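Local coordinates for benzoylformate decarboxylase (Mycobacterium smegmatis, PDB 4Q9D), which belongs to the thiamine pyrophosphate enzyme family, with three alpha/beta domains in each of four chains, and binds a magnesium ion, at residues Phe242-Pro247 with Leu389-Pro394; Leu207-Asp212 with Leu236-Ser241; Ala372-Glu377 with Ala395-Thr400; Val231-Leu236 with Pro247-Pro252. One frame throughout, in Å; residues are numbered along the deposited sequence.

Contact 1 (Phe242-Pro247 with Leu389-Pro394); sequences FPEDHP and LPTTHP
E244 and T391 carry this contact, through two short, nearly straight hydrogen bonds that use backbone and side chain in turn. The backbone N of E244 donates to T391 O at 2.8 Å, with 166° at the hydrogen, and T391 N returns a bond to the carboxylate oxygen OE1 of E244 at 2.7 Å. That oxygen is met on its anti side, slightly out of the carboxylate plane. The extended chain of E244 beyond CG lets the acid reach along the T391 backbone. A water lies 2.8 Å from E244 OE1 and within hydrogen-bonding distance of L389 O, and may bridge the acid to the residue after helix 382-388.

Weaker polar contacts surround this pair. The CA-H of P243 makes a CH...O contact with T391 O, and nearer solvent the methyl CG2 of T392 lies 3.5 Å from OD2 of D245, the two side chains crossing at about a right angle. P243 opens a type I beta turn that ends at H246, which puts E244 and D245 at the turn's centre.

The apolar part is small: CB of P390 meets CB of E244 at 3.7 Å.

One segment belongs to the central domain, the other to the C-terminal thiamine pyrophosphate-binding domain, so this is a domain interface. The second carboxylate oxygen of E244, OE2, has a weak bond to Y249 OH. A buried carboxylate is thus held by a short N-H bond, which would probably favour its ionised form.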
loop_
_atom_site.group_PDB
_atom_site.type_symbol
_atom_site.label_atom_id
_atom_site.label_comp_id
_atom_site.label_asym_id
_atom_site.label_seq_id
_atom_site.Cartn_x
_atom_site.Cartn_y
_atom_site.Cartn_z
ATOM N N PHE B 242 26.894 23.343 -13.701
ATOM C CA PHE B 242 27.905 23.786 -14.678
ATOM C C PHE B 242 27.861 25.313 -14.748
ATOM O O PHE B 242 26.779 25.882 -14.837
ATOM C CB PHE B 242 27.570 23.184 -16.047
ATOM C CG PHE B 242 28.566 23.504 -17.151
ATOM C CD1 PHE B 242 29.769 22.806 -17.250
ATOM C CD2 PHE B 242 28.276 24.470 -18.118
ATOM C CE1 PHE B 242 30.668 23.077 -18.276
ATOM C CE2 PHE B 242 29.175 24.734 -19.149
ATOM C CZ PHE B 242 30.371 24.047 -19.220
ATOM N N PRO B 243 29.032 25.970 -14.737
ATOM C CA PRO B 243 29.100 27.445 -14.656
ATOM C C PRO B 243 28.347 28.104 -15.804
ATOM O O PRO B 243 28.540 27.777 -16.979
ATOM C CB PRO B 243 30.610 27.745 -14.670
ATOM C CG PRO B 243 31.265 26.509 -15.197
ATOM C CD PRO B 243 30.355 25.342 -14.939
ATOM N N GLU B 244 27.425 28.992 -15.456
ATOM C CA GLU B 244 26.527 29.531 -16.465
ATOM C C GLU B 244 27.181 30.661 -17.291
ATOM O O GLU B 244 26.593 31.157 -18.262
ATOM C CB GLU B 244 25.232 30.005 -15.796
ATOM C CG GLU B 244 24.284 28.876 -15.372
ATOM C CD GLU B 244 22.924 29.422 -14.990
ATOM O OE1 GLU B 244 22.798 30.019 -13.895
ATOM O OE2 GLU B 244 22.007 29.301 -15.820
ATOM N N ASP B 245 28.377 31.075 -16.876
ATOM C CA ASP B 245 29.200 32.018 -17.649
ATOM C C ASP B 245 30.249 31.301 -18.507
ATOM O O ASP B 245 31.084 31.949 -19.100
ATOM C CB ASP B 245 29.905 33.013 -16.715
ATOM C CG ASP B 245 30.827 32.323 -15.716
ATOM O OD1 ASP B 245 30.768 31.080 -15.607
ATOM O OD2 ASP B 245 31.591 33.014 -15.015
ATOM N N HIS B 246 30.214 29.968 -18.565
ATOM C CA HIS B 246 31.155 29.216 -19.397
ATOM C C HIS B 246 30.877 29.366 -20.895
ATOM O O HIS B 246 29.717 29.330 -21.311
ATOM C CB HIS B 246 31.101 27.722 -19.045
ATOM C CG HIS B 246 32.322 26.963 -19.450
ATOM N ND1 HIS B 246 32.479 26.424 -20.710
ATOM C CD2 HIS B 246 33.434 26.625 -18.747
ATOM C CE1 HIS B 246 33.647 25.801 -20.775
ATOM N NE2 HIS B 246 34.241 25.898 -19.595
ATOM N N PRO B 247 31.947 29.478 -21.721
ATOM C CA PRO B 247 31.788 29.692 -23.173
ATOM C C PRO B 247 30.982 28.568 -23.817
ATOM O O PRO B 247 30.332 28.801 -24.841
ATOM C CB PRO B 247 33.234 29.650 -23.717
ATOM C CG PRO B 247 34.115 29.902 -22.497
ATOM C CD PRO B 247 33.366 29.384 -21.306
ATOM N N LEU B 389 21.242 36.527 -12.946
ATOM C CA LEU B 389 21.965 35.870 -11.850
ATOM C C LEU B 389 22.509 34.515 -12.255
ATOM O O LEU B 389 22.070 33.484 -11.721
ATOM C CB LEU B 389 21.076 35.705 -10.614
ATOM C CG LEU B 389 20.409 36.930 -10.004
ATOM C CD1 LEU B 389 19.636 36.512 -8.727
ATOM C CD2 LEU B 389 21.438 38.001 -9.658
ATOM N N PRO B 390 23.477 34.504 -13.189
ATOM C CA PRO B 390 24.035 33.204 -13.582
ATOM C C PRO B 390 24.713 32.551 -12.389
ATOM O O PRO B 390 25.308 33.232 -11.542
ATOM C CB PRO B 390 25.085 33.556 -14.645
ATOM C CG PRO B 390 25.411 35.044 -14.401
ATOM C CD PRO B 390 24.106 35.634 -13.906
ATOM N N THR B 391 24.614 31.229 -12.325
ATOM C CA THR B 391 25.282 30.489 -11.266
ATOM C C THR B 391 26.698 30.179 -11.721
ATOM O O THR B 391 26.892 29.547 -12.768
ATOM C CB THR B 391 24.555 29.167 -11.019
ATOM O OG1 THR B 391 23.201 29.456 -10.677
ATOM C CG2 THR B 391 25.216 28.376 -9.894
ATOM N N THR B 392 27.683 30.592 -10.924
ATOM C CA THR B 392 29.073 30.465 -11.340
ATOM C C THR B 392 29.889 29.668 -10.322
ATOM O O THR B 392 31.055 29.448 -10.534
ATOM C CB THR B 392 29.717 31.870 -11.554
ATOM O OG1 THR B 392 29.600 32.627 -10.352
ATOM C CG2 THR B 392 28.989 32.627 -12.666
ATOM N N HIS B 393 29.268 29.231 -9.223
ATOM C CA HIS B 393 29.952 28.388 -8.247
ATOM C C HIS B 393 29.160 27.106 -7.956
ATOM O O HIS B 393 27.926 27.085 -8.064
ATOM C CB HIS B 393 30.173 29.158 -6.943
ATOM C CG HIS B 393 31.103 30.325 -7.070
ATOM N ND1 HIS B 393 30.848 31.399 -7.899
ATOM C CD2 HIS B 393 32.281 30.596 -6.462
ATOM C CE1 HIS B 393 31.832 32.273 -7.801
ATOM N NE2 HIS B 393 32.714 31.811 -6.934
ATOM N N PRO B 394 29.857 26.036 -7.552
ATOM C CA PRO B 394 29.109 24.821 -7.181
ATOM C C PRO B 394 28.279 25.027 -5.912
ATOM O O PRO B 394 28.560 25.923 -5.109
ATOM C CB PRO B 394 30.209 23.772 -6.961
ATOM C CG PRO B 394 31.428 24.592 -6.561
ATOM C CD PRO B 394 31.314 25.882 -7.381
HETATM O O HOH W 1 20.542 31.428 -13.123
#

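Contact 2 (Leu207-Asp212 with Leu236-Ser241); sequences LGPEVD and LPDRMS
S241 and D212 meet on helix 209-213, the short helix that follows the central strand 203-207 in the Rossmann-like parallel sheet of the central domain. S241 has the most surface buried here. Its OG gives its proton to G208 O at 2.6 Å and accepts from D212 N at 2.8 Å, so one hydroxyl joins the carbonyl of G208 to the amide of D212. The chi1 of -62° sets OG anti to the carbonyl carbon and lets it reach both. G208 O also accepts from V211 N, which arrives from the opposite face of the carbonyl plane. Packing beside the hydroxyl is tight, with CB of S241 only 3.5 Å from CB of V211.

The side chain of D212 turns to R239. Both NE and NH2 of the guanidinium bind the single oxygen OD2, side-on, in a salt bridge; OD2 lies in the guanidinium plane, at its edge, while the carboxylate is turned 84° to it. Through its other oxygen, OD1, D212 is tied to A395 N, and R239 NH1 separately to Q62.

P209 packs beside them, its CB against CB of R239 at 3.9 Å. OD1 of D238 lies against CG of P209 and pairs with R279, while OD2 pairs with R213. A water finishes the contact, accepting from S241 N at 2.9 Å and donating to L207 O at 2.7 Å.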
loop_
_atom_site.group_PDB
_atom_site.type_symbol
_atom_site.label_atom_id
_atom_site.label_comp_id
_atom_site.label_asym_id
_atom_site.label_seq_id
_atom_site.Cartn_x
_atom_site.Cartn_y
_atom_site.Cartn_z
ATOM N N LEU B 207 24.161 18.533 -18.507
ATOM C CA LEU B 207 24.628 18.300 -17.149
ATOM C C LEU B 207 23.533 18.758 -16.197
ATOM O O LEU B 207 23.260 19.958 -16.066
ATOM C CB LEU B 207 25.945 19.057 -16.859
ATOM C CG LEU B 207 27.200 18.614 -17.652
ATOM C CD1 LEU B 207 28.408 19.535 -17.392
ATOM C CD2 LEU B 207 27.586 17.158 -17.347
ATOM N N GLY B 208 22.912 17.787 -15.532
ATOM C CA GLY B 208 21.776 18.031 -14.663
ATOM C C GLY B 208 22.147 18.063 -13.188
ATOM O O GLY B 208 23.325 17.969 -12.819
ATOM N N PRO B 209 21.130 18.207 -12.332
ATOM C CA PRO B 209 21.324 18.398 -10.887
ATOM C C PRO B 209 22.148 17.307 -10.174
ATOM O O PRO B 209 22.722 17.625 -9.131
ATOM C CB PRO B 209 19.897 18.385 -10.337
ATOM C CG PRO B 209 19.030 18.889 -11.509
ATOM C CD PRO B 209 19.713 18.325 -12.745
ATOM N N GLU B 210 22.197 16.067 -10.677
ATOM C CA GLU B 210 22.955 15.029 -9.966
ATOM C C GLU B 210 24.418 15.391 -9.915
ATOM O O GLU B 210 25.152 14.931 -9.033
ATOM C CB GLU B 210 22.819 13.659 -10.623
ATOM C CG GLU B 210 21.433 13.050 -10.552
ATOM C CD GLU B 210 21.442 11.632 -11.109
ATOM O OE1 GLU B 210 20.817 11.403 -12.151
ATOM O OE2 GLU B 210 22.106 10.761 -10.521
ATOM N N VAL B 211 24.858 16.195 -10.875
ATOM C CA VAL B 211 26.290 16.513 -10.980
ATOM C C VAL B 211 26.722 17.372 -9.811
ATOM O O VAL B 211 27.690 17.054 -9.122
ATOM C CB VAL B 211 26.634 17.135 -12.370
ATOM C CG1 VAL B 211 28.076 17.592 -12.436
ATOM C CG2 VAL B 211 26.367 16.105 -13.455
ATOM N N ASP B 212 25.978 18.440 -9.553
ATOM C CA ASP B 212 26.272 19.284 -8.400
ATOM C C ASP B 212 26.117 18.486 -7.081
ATOM O O ASP B 212 26.939 18.610 -6.182
ATOM C CB ASP B 212 25.371 20.536 -8.380
ATOM C CG ASP B 212 25.926 21.639 -7.493
ATOM O OD1 ASP B 212 27.157 21.858 -7.543
ATOM O OD2 ASP B 212 25.154 22.270 -6.733
ATOM N N LEU B 236 13.981 23.682 -15.471
ATOM C CA LEU B 236 13.413 23.620 -14.134
ATOM C C LEU B 236 14.382 22.988 -13.124
ATOM O O LEU B 236 14.018 22.048 -12.395
ATOM C CB LEU B 236 12.105 22.815 -14.196
ATOM C CG LEU B 236 11.044 23.365 -15.161
ATOM C CD1 LEU B 236 10.103 22.248 -15.624
ATOM C CD2 LEU B 236 10.245 24.529 -14.503
ATOM N N PRO B 237 15.621 23.482 -13.086
ATOM C CA PRO B 237 16.666 22.863 -12.272
ATOM C C PRO B 237 16.412 23.059 -10.782
ATOM O O PRO B 237 16.024 24.160 -10.388
ATOM C CB PRO B 237 17.916 23.662 -12.690
ATOM C CG PRO B 237 17.367 25.034 -12.930
ATOM C CD PRO B 237 16.103 24.728 -13.716
ATOM N N ASP B 238 16.590 22.013 -9.969
ATOM C CA ASP B 238 16.631 22.197 -8.521
ATOM C C ASP B 238 18.084 22.402 -8.065
ATOM O O ASP B 238 18.323 22.829 -6.954
ATOM C CB ASP B 238 15.967 21.029 -7.747
ATOM C CG ASP B 238 16.329 19.641 -8.311
ATOM O OD1 ASP B 238 16.468 19.497 -9.549
ATOM O OD2 ASP B 238 16.433 18.687 -7.507
ATOM N N ARG B 239 19.047 22.072 -8.935
ATOM C CA ARG B 239 20.457 22.411 -8.728
ATOM C C ARG B 239 21.053 22.818 -10.067
ATOM O O ARG B 239 20.526 22.441 -11.125
ATOM C CB ARG B 239 21.272 21.237 -8.134
ATOM C CG ARG B 239 20.709 20.695 -6.805
ATOM C CD ARG B 239 21.078 21.576 -5.610
ATOM N NE ARG B 239 22.513 21.508 -5.415
ATOM C CZ ARG B 239 23.135 20.810 -4.473
ATOM N NH1 ARG B 239 22.452 20.122 -3.545
ATOM N NH2 ARG B 239 24.462 20.834 -4.443
ATOM N N MET B 240 22.121 23.614 -10.021
ATOM C CA MET B 240 22.894 23.935 -11.228
ATOM C C MET B 240 24.308 23.413 -11.098
ATOM O O MET B 240 24.950 23.624 -10.074
ATOM C CB MET B 240 22.870 25.423 -11.493
ATOM C CG MET B 240 21.565 25.764 -12.215
ATOM S SD MET B 240 21.498 27.452 -12.678
ATOM C CE MET B 240 19.743 27.858 -12.699
ATOM N N SER B 241 24.777 22.728 -12.139
ATOM C CA SER B 241 25.930 21.846 -12.022
ATOM C C SER B 241 27.076 22.258 -12.955
ATOM O O SER B 241 28.108 21.593 -13.003
ATOM C CB SER B 241 25.498 20.406 -12.363
ATOM O OG SER B 241 24.507 19.904 -11.466
HETATM O O HOH W 2 23.435 22.221 -14.620
HETATM O O HOH W 3 23.240 23.877 -7.385
#

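Contact 3 (Ala372-Glu377 with Ala395-Thr400); sequences AAVVME and ASFFAT
Strands 373-377 and 397-399 are the two strands of a beta-alpha-beta unit, linked through helix 382-388, and they run side by side in parallel at one edge of the C-terminal domain's sheet. Their axes are 4.8 Å apart and differ in direction by 22°. Three backbone hydrogen bonds zip them together: V374 N to S396 O at 2.8 Å, F398 N to V374 O at 3.0 Å, and M376 N to F398 O at 3.0 Å. V374 thus bonds on both sides of F397, and F398 on both sides of V375, which is the regular parallel pattern. CA-H...O contacts, such as F397 CA to V374 O, fill in between.

Side chains alternate between the two faces. V374, M376, F397 and A399 share one face, and helix 382-388 packs on the first three, through L385. With CG of F397 anti to its backbone N (chi1 178°), the ring swings along the sheet, and its CZ meets CB of M376 at 3.8 Å. CG1 of V374 touches CD1 of the same ring. On the other face V375 and F398 lie together under helix 408-421, where I415 touches both; CG2 of V375 meets CB of F398 at 4.4 Å.

Near E377 and T400, a water donates to M376 O and to E377 OE2 (2.6 Å) and accepts from T400 N. E377 is further held by the amides of G406 and G408. This crossover, in a parallel sheet packed between helices on both faces, is typical of the alpha/beta fold of thiamine pyrophosphate-binding domains.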
loop_
_atom_site.group_PDB
_atom_site.type_symbol
_atom_site.label_atom_id
_atom_site.label_comp_id
_atom_site.label_asym_id
_atom_site.label_seq_id
_atom_site.Cartn_x
_atom_site.Cartn_y
_atom_site.Cartn_z
ATOM N N ALA B 372 27.606 34.192 -2.751
ATOM C CA ALA B 372 26.284 33.969 -2.174
ATOM C C ALA B 372 25.590 32.741 -2.776
ATOM O O ALA B 372 25.822 32.379 -3.931
ATOM C CB ALA B 372 25.402 35.220 -2.343
ATOM N N ALA B 373 24.732 32.099 -1.990
ATOM C CA ALA B 373 23.869 31.041 -2.529
ATOM C C ALA B 373 22.547 31.673 -2.943
ATOM O O ALA B 373 22.039 32.593 -2.291
ATOM C CB ALA B 373 23.638 29.949 -1.492
ATOM N N VAL B 374 21.985 31.192 -4.035
ATOM C CA VAL B 374 20.692 31.682 -4.463
ATOM C C VAL B 374 19.649 30.576 -4.250
ATOM O O VAL B 374 19.884 29.436 -4.656
ATOM C CB VAL B 374 20.720 32.114 -5.958
ATOM C CG1 VAL B 374 19.283 32.333 -6.491
ATOM C CG2 VAL B 374 21.553 33.397 -6.121
ATOM N N VAL B 375 18.520 30.909 -3.606
ATOM C CA VAL B 375 17.371 29.990 -3.528
ATOM C C VAL B 375 16.241 30.585 -4.363
ATOM O O VAL B 375 15.916 31.758 -4.204
ATOM C CB VAL B 375 16.884 29.778 -2.070
ATOM C CG1 VAL B 375 15.623 28.919 -2.052
ATOM C CG2 VAL B 375 17.972 29.122 -1.246
ATOM N N MET B 376 15.643 29.788 -5.250
ATOM C CA MET B 376 14.678 30.333 -6.207
ATOM C C MET B 376 13.306 29.714 -6.012
ATOM O O MET B 376 13.174 28.493 -5.997
ATOM C CB MET B 376 15.125 30.022 -7.651
ATOM C CG MET B 376 14.060 30.401 -8.717
ATOM S SD MET B 376 13.846 32.220 -8.799
ATOM C CE MET B 376 13.195 32.392 -10.473
ATOM N N GLU B 377 12.291 30.563 -5.898
ATOM C CA GLU B 377 10.906 30.122 -5.810
ATOM C C GLU B 377 10.003 31.222 -6.357
ATOM O O GLU B 377 9.274 31.870 -5.606
ATOM C CB GLU B 377 10.532 29.801 -4.363
ATOM C CG GLU B 377 9.245 29.006 -4.216
ATOM C CD GLU B 377 9.233 28.141 -2.971
ATOM O OE1 GLU B 377 8.522 28.495 -2.006
ATOM O OE2 GLU B 377 9.933 27.108 -2.956
ATOM N N ALA B 395 27.245 24.215 -5.751
ATOM C CA ALA B 395 26.418 24.242 -4.546
ATOM C C ALA B 395 25.938 25.646 -4.191
ATOM O O ALA B 395 25.936 26.026 -3.029
ATOM C CB ALA B 395 27.159 23.592 -3.360
ATOM N N SER B 396 25.503 26.418 -5.193
ATOM C CA SER B 396 25.161 27.812 -4.933
ATOM C C SER B 396 23.828 28.195 -5.519
ATOM O O SER B 396 23.495 29.379 -5.601
ATOM C CB SER B 396 26.262 28.747 -5.456
ATOM O OG SER B 396 27.476 28.482 -4.781
ATOM N N PHE B 397 23.080 27.189 -5.953
ATOM C CA PHE B 397 21.737 27.394 -6.470
ATOM C C PHE B 397 20.873 26.240 -5.963
ATOM O O PHE B 397 21.282 25.074 -6.048
ATOM C CB PHE B 397 21.686 27.373 -7.998
ATOM C CG PHE B 397 20.301 27.536 -8.528
ATOM C CD1 PHE B 397 19.777 28.808 -8.736
ATOM C CD2 PHE B 397 19.490 26.427 -8.751
ATOM C CE1 PHE B 397 18.447 28.977 -9.188
ATOM C CE2 PHE B 397 18.189 26.578 -9.209
ATOM C CZ PHE B 397 17.663 27.866 -9.439
ATOM N N PHE B 398 19.691 26.566 -5.447
ATOM C CA PHE B 398 18.737 25.545 -4.968
ATOM C C PHE B 398 17.297 25.936 -5.290
ATOM O O PHE B 398 16.907 27.093 -5.126
ATOM C CB PHE B 398 18.847 25.370 -3.451
ATOM C CG PHE B 398 20.243 25.050 -2.972
ATOM C CD1 PHE B 398 20.631 23.729 -2.731
ATOM C CD2 PHE B 398 21.163 26.070 -2.743
ATOM C CE1 PHE B 398 21.925 23.419 -2.279
ATOM C CE2 PHE B 398 22.468 25.777 -2.288
ATOM C CZ PHE B 398 22.845 24.448 -2.057
ATOM N N ALA B 399 16.518 24.971 -5.760
ATOM C CA ALA B 399 15.077 25.144 -5.892
ATOM C C ALA B 399 14.376 23.823 -5.558
ATOM O O ALA B 399 15.017 22.757 -5.508
ATOM C CB ALA B 399 14.706 25.591 -7.303
ATOM N N THR B 400 13.066 23.914 -5.343
ATOM C CA THR B 400 12.236 22.760 -4.997
ATOM C C THR B 400 12.546 21.537 -5.848
ATOM O O THR B 400 12.602 21.631 -7.086
ATOM C CB THR B 400 10.746 23.083 -5.124
ATOM O OG1 THR B 400 10.013 21.857 -5.001
ATOM C CG2 THR B 400 10.433 23.746 -6.502
HETATM O O HOH W 4 11.864 26.398 -4.559
#

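Contact 4 (Val231-Leu236 with Pro247-Pro252); sequences VHASAL and PLYAGP
The carbonyl oxygen of G251 is gripped by two donors of the neighbouring strand: H232 ND1 at 2.8 Å and A233 N at 3.0 Å, which reach it from opposite faces of the carbonyl plane. The ring's bond is bent, 134° at the hydrogen. Strands 231-233 and 249-252 are here the parallel edge pair of the Rossmann-like sheet in the central domain, with strand 249-252 outermost within the chain.

Ordinary backbone bonds hold the beginning of the pair, V231 N to L248 O and A250 N to V231 O at 2.8 Å. With CG of H232 anti to its carbonyl carbon (chi1 -78°), the imidazole leans across to strand 249-252, and the methyl of A250 sits over the centre of one ring face in a CH-pi contact, 3.7 Å from the centroid. Ring and methyl pack while ND1 bonds, which together probably fix the ring's rotation.

V231, A233, Y249 and P252 line the other side of the sheet, where F386 of helix 382-388 touches both Y249 and P252. A233 approaches the edge of the tyrosine ring, its CB 4.0 Å from Y249 CE1. Close by, CB of P252 rests 3.6 Å from S234 O.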
loop_
_atom_site.group_PDB
_atom_site.type_symbol
_atom_site.label_atom_id
_atom_site.label_comp_id
_atom_site.label_asym_id
_atom_site.label_seq_id
_atom_site.Cartn_x
_atom_site.Cartn_y
_atom_site.Cartn_z
ATOM N N VAL B 231 26.941 22.739 -23.846
ATOM C CA VAL B 231 26.468 22.126 -22.599
ATOM C C VAL B 231 25.165 22.789 -22.147
ATOM O O VAL B 231 25.176 23.963 -21.797
ATOM C CB VAL B 231 27.498 22.318 -21.489
ATOM C CG1 VAL B 231 27.014 21.648 -20.215
ATOM C CG2 VAL B 231 28.869 21.760 -21.937
ATOM N N HIS B 232 24.047 22.049 -22.187
ATOM C CA HIS B 232 22.782 22.521 -21.621
ATOM C C HIS B 232 22.612 22.131 -20.159
ATOM O O HIS B 232 23.199 21.156 -19.701
ATOM C CB HIS B 232 21.612 21.951 -22.412
ATOM C CG HIS B 232 21.358 22.651 -23.713
ATOM N ND1 HIS B 232 20.589 23.795 -23.805
ATOM C CD2 HIS B 232 21.742 22.356 -24.979
ATOM C CE1 HIS B 232 20.491 24.158 -25.069
ATOM N NE2 HIS B 232 21.190 23.309 -25.801
ATOM N N ALA B 233 21.805 22.886 -19.432
ATOM C CA ALA B 233 21.396 22.477 -18.102
ATOM C C ALA B 233 19.986 21.889 -18.186
ATOM O O ALA B 233 19.308 22.009 -19.204
ATOM C CB ALA B 233 21.413 23.666 -17.134
ATOM N N SER B 234 19.536 21.270 -17.099
ATOM C CA SER B 234 18.166 20.792 -17.007
ATOM C C SER B 234 17.196 21.957 -17.078
ATOM O O SER B 234 17.489 23.052 -16.584
ATOM C CB SER B 234 17.950 20.072 -15.655
ATOM O OG SER B 234 16.592 19.657 -15.493
ATOM N N ALA B 235 16.034 21.729 -17.677
ATOM C CA ALA B 235 14.923 22.660 -17.479
ATOM C C ALA B 235 14.519 22.598 -16.002
ATOM O O ALA B 235 14.688 21.559 -15.342
ATOM C CB ALA B 235 13.721 22.254 -18.375
ATOM N N LEU B 236 13.981 23.682 -15.471
ATOM C CA LEU B 236 13.413 23.620 -14.134
ATOM C C LEU B 236 14.382 22.988 -13.124
ATOM O O LEU B 236 14.018 22.048 -12.395
ATOM C CB LEU B 236 12.105 22.815 -14.196
ATOM C CG LEU B 236 11.044 23.365 -15.161
ATOM C CD1 LEU B 236 10.103 22.248 -15.624
ATOM C CD2 LEU B 236 10.245 24.529 -14.503
ATOM N N PRO B 247 31.947 29.478 -21.721
ATOM C CA PRO B 247 31.788 29.692 -23.173
ATOM C C PRO B 247 30.982 28.568 -23.817
ATOM O O PRO B 247 30.332 28.801 -24.841
ATOM C CB PRO B 247 33.234 29.650 -23.717
ATOM C CG PRO B 247 34.115 29.902 -22.497
ATOM C CD PRO B 247 33.366 29.384 -21.306
ATOM N N LEU B 248 31.029 27.362 -23.243
ATOM C CA LEU B 248 30.275 26.251 -23.819
ATOM C C LEU B 248 28.804 26.212 -23.380
ATOM O O LEU B 248 28.021 25.424 -23.912
ATOM C CB LEU B 248 30.950 24.921 -23.496
ATOM C CG LEU B 248 32.289 24.602 -24.165
ATOM C CD1 LEU B 248 32.754 23.238 -23.667
ATOM C CD2 LEU B 248 32.196 24.607 -25.679
ATOM N N TYR B 249 28.428 27.044 -22.404
ATOM C CA TYR B 249 27.082 26.940 -21.823
ATOM C C TYR B 249 26.006 27.364 -22.798
ATOM O O TYR B 249 26.069 28.445 -23.359
ATOM C CB TYR B 249 26.977 27.771 -20.551
ATOM C CG TYR B 249 25.640 27.677 -19.819
ATOM C CD1 TYR B 249 25.135 26.446 -19.367
ATOM C CD2 TYR B 249 24.925 28.814 -19.529
ATOM C CE1 TYR B 249 23.955 26.384 -18.675
ATOM C CE2 TYR B 249 23.745 28.766 -18.853
ATOM C CZ TYR B 249 23.261 27.557 -18.418
ATOM O OH TYR B 249 22.079 27.557 -17.726
ATOM N N ALA B 250 25.019 26.505 -23.001
ATOM C CA ALA B 250 23.941 26.807 -23.893
ATOM C C ALA B 250 22.599 27.026 -23.184
ATOM O O ALA B 250 21.543 27.105 -23.833
ATOM C CB ALA B 250 23.816 25.723 -24.970
ATOM N N GLY B 251 22.629 27.096 -21.859
ATOM C CA GLY B 251 21.426 27.392 -21.102
ATOM C C GLY B 251 20.572 26.157 -20.847
ATOM O O GLY B 251 20.898 25.065 -21.307
ATOM N N PRO B 252 19.465 26.326 -20.117
ATOM C CA PRO B 252 18.562 25.210 -19.818
ATOM C C PRO B 252 17.857 24.713 -21.066
ATOM O O PRO B 252 17.568 25.484 -21.963
ATOM C CB PRO B 252 17.547 25.826 -18.837
ATOM C CG PRO B 252 17.583 27.300 -19.163
ATOM C CD PRO B 252 19.019 27.588 -19.505
#

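Contacts 2 and 3 are the more deeply placed, all their touching residues buried, whereas contacts 1 and 4 lie farther from the chain's centre and include partly exposed residues. Contacts 3 and 4 each pair parallel strands at a sheet edge, one in the C-terminal domain and one in the central domain, so backbone bonds dominate them. Contact 1 joins two loops, mixing a backbone bond with a carboxylate; contact 2 joins a loop to helix 209-213 through a serine hydroxyl and a salt bridge. Contact 4 pairs two strands whose connection supplies one segment each to contacts 1 and 2. D238 O to A399 N and D212 OD1 to A395 N join contacts 2 and 3 directly, adding to contact 1's domain link.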